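Local structure of glycerophosphodiester phosphodiesterase (Thermotoga maritima, 1O1Z) at residues A[14-19]-A[221-226]. The protein belongs to the glycerophosphoryl diester phosphodiesterase family and folds as a TIM barrel, a ring of parallel strands surrounded by helices. Sequence-based numbering, arbitrary orientation.
Sequences IVLGHR and GVITDE
With CG anti to the backbone N in His18 (chi1 -178°) and anti to the carbonyl carbon in Asp225 (chi1 -54°), imidazole and carboxylate run side by side at the C-terminal ends of two neighbouring strands. His18 ND1 donates to the syn lone pair of Asp225 OD1 at 2.7 Å; the acceptor lies in the ring plane, although the ring and carboxylate planes are 36° apart. A water accepts weakly from ND1 and donates to Asp225 OD2, bridging the pair. Ile223 CG2 packs 3.7 Å from His18 CB, and Arg19 CG covers one ring face.

Strands 14-18 and 221-224 are parallel, the last strand pairing with the first to close the barrel. Leu16 straddles Ile223: its N donates to Val222 O (2.9 Å), and its O accepts from Thr224 N (3.0 Å). His18 N donates to Thr224 O (2.8 Å), the last backbone bond before the side-chain pair. Val15 CG2 meets Val222 CG1 at 4.0 Å on the face covered by Phe230 of helix 227-232; Leu16 and Ile223 project from the opposite face, where both touch Asn107. Thr224 OG1, hydrogen-bonded to Leu206 O, also accepts from Glu226 N in an ST turn.

The in-plane ND1 bond helps to fix the imidazole's rotation, together with Arg19 and Ile223, and puts a proton on ND1, so NE2 is the ring nitrogen turned away from Asp225.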
loop_
_atom_site.group_PDB
_atom_site.type_symbol
_atom_site.label_atom_id
_atom_site.label_comp_id
_atom_site.label_asym_id
_atom_site.label_seq_id
_atom_site.Cartn_x
_atom_site.Cartn_y
_atom_site.Cartn_z
ATOM N N ILE A 14 13.176 2.821 -1.115
ATOM C CA ILE A 14 12.043 3.600 -0.629
ATOM C C ILE A 14 11.449 2.859 0.569
ATOM O O ILE A 14 11.126 1.679 0.443
ATOM C CB ILE A 14 10.996 3.716 -1.720
ATOM C CG1 ILE A 14 11.505 4.596 -2.870
ATOM C CG2 ILE A 14 9.676 4.267 -1.203
ATOM C CD1 ILE A 14 10.641 4.513 -4.119
ATOM N N VAL A 15 11.291 3.547 1.689
ATOM C CA VAL A 15 10.703 2.952 2.891
ATOM C C VAL A 15 9.297 3.527 3.095
ATOM O O VAL A 15 9.145 4.736 3.292
ATOM C CB VAL A 15 11.552 3.203 4.144
ATOM C CG1 VAL A 15 10.829 2.667 5.367
ATOM C CG2 VAL A 15 12.941 2.579 3.984
ATOM N N LEU A 16 8.291 2.655 3.073
ATOM C CA LEU A 16 6.903 3.038 3.322
ATOM C C LEU A 16 6.426 2.406 4.608
ATOM O O LEU A 16 6.611 1.212 4.801
ATOM C CB LEU A 16 5.981 2.606 2.196
ATOM C CG LEU A 16 6.278 3.114 0.781
ATOM C CD1 LEU A 16 5.193 2.624 -0.204
ATOM C CD2 LEU A 16 6.413 4.633 0.745
ATOM N N GLY A 17 5.774 3.194 5.444
ATOM C CA GLY A 17 5.177 2.697 6.673
ATOM C C GLY A 17 3.868 1.998 6.397
ATOM O O GLY A 17 2.923 2.615 5.914
ATOM N N HIS A 18 3.809 0.705 6.699
ATOM C CA HIS A 18 2.640 -0.138 6.503
ATOM C C HIS A 18 1.526 0.255 7.462
ATOM O O HIS A 18 1.643 0.052 8.675
ATOM C CB HIS A 18 3.042 -1.591 6.751
ATOM C CG HIS A 18 1.939 -2.564 6.548
ATOM N ND1 HIS A 18 1.561 -3.464 7.515
ATOM C CD2 HIS A 18 1.107 -2.761 5.498
ATOM C CE1 HIS A 18 0.557 -4.198 7.059
ATOM N NE2 HIS A 18 0.251 -3.789 5.844
ATOM N N ARG A 19 0.472 0.867 6.917
ATOM C CA ARG A 19 -0.571 1.469 7.755
ATOM C C ARG A 19 0.010 2.550 8.670
ATOM O O ARG A 19 -0.442 2.776 9.795
ATOM C CB ARG A 19 -1.327 0.389 8.523
ATOM C CG ARG A 19 -1.711 -0.800 7.704
ATOM C CD ARG A 19 -2.582 -1.806 8.422
ATOM N NE ARG A 19 -2.653 -3.040 7.661
ATOM C CZ ARG A 19 -3.032 -4.209 8.137
ATOM N NH1 ARG A 19 -3.436 -4.340 9.387
ATOM N NH2 ARG A 19 -2.988 -5.278 7.352
ATOM N N GLY A 221 11.828 -0.800 -3.059
ATOM C CA GLY A 221 11.061 -0.322 -1.938
ATOM C C GLY A 221 10.642 -1.424 -1.001
ATOM O O GLY A 221 10.568 -2.597 -1.367
ATOM N N VAL A 222 10.352 -1.005 0.224
ATOM C CA VAL A 222 9.912 -1.906 1.284
ATOM C C VAL A 222 8.742 -1.292 2.015
ATOM O O VAL A 222 8.746 -0.107 2.301
ATOM C CB VAL A 222 11.072 -2.253 2.224
ATOM C CG1 VAL A 222 11.647 -1.005 2.898
ATOM C CG2 VAL A 222 10.628 -3.295 3.273
ATOM N N ILE A 223 7.736 -2.115 2.303
ATOM C CA ILE A 223 6.602 -1.759 3.100
ATOM C C ILE A 223 6.774 -2.475 4.426
ATOM O O ILE A 223 6.869 -3.702 4.468
ATOM C CB ILE A 223 5.301 -2.157 2.360
ATOM C CG1 ILE A 223 5.175 -1.369 1.053
ATOM C CG2 ILE A 223 4.089 -2.009 3.275
ATOM C CD1 ILE A 223 4.199 -1.949 0.055
ATOM N N THR A 224 6.898 -1.718 5.517
ATOM C CA THR A 224 7.266 -2.255 6.812
ATOM C C THR A 224 6.482 -1.601 7.930
ATOM O O THR A 224 6.115 -0.435 7.823
ATOM C CB THR A 224 8.789 -1.998 7.063
ATOM O OG1 THR A 224 9.182 -2.549 8.331
ATOM C CG2 THR A 224 9.132 -0.511 7.128
ATOM N N ASP A 225 6.250 -2.343 9.011
ATOM C CA ASP A 225 5.701 -1.755 10.229
ATOM C C ASP A 225 6.769 -1.010 11.058
ATOM O O ASP A 225 6.450 -0.147 11.868
ATOM C CB ASP A 225 5.074 -2.819 11.108
ATOM C CG ASP A 225 4.040 -3.656 10.400
ATOM O OD1 ASP A 225 3.236 -3.095 9.623
ATOM O OD2 ASP A 225 3.941 -4.901 10.612
ATOM N N GLU A 226 8.027 -1.391 10.870
ATOM C CA GLU A 226 9.155 -0.940 11.691
ATOM C C GLU A 226 9.910 0.175 10.990
ATOM O O GLU A 226 11.039 0.014 10.520
ATOM C CB GLU A 226 10.070 -2.122 11.997
ATOM C CG GLU A 226 9.443 -3.167 12.897
ATOM C CD GLU A 226 9.399 -2.764 14.375
ATOM O OE1 GLU A 226 9.913 -1.680 14.766
ATOM O OE2 GLU A 226 8.846 -3.548 15.171
HETATM O O HOH W 1 1.345 -5.555 10.038
#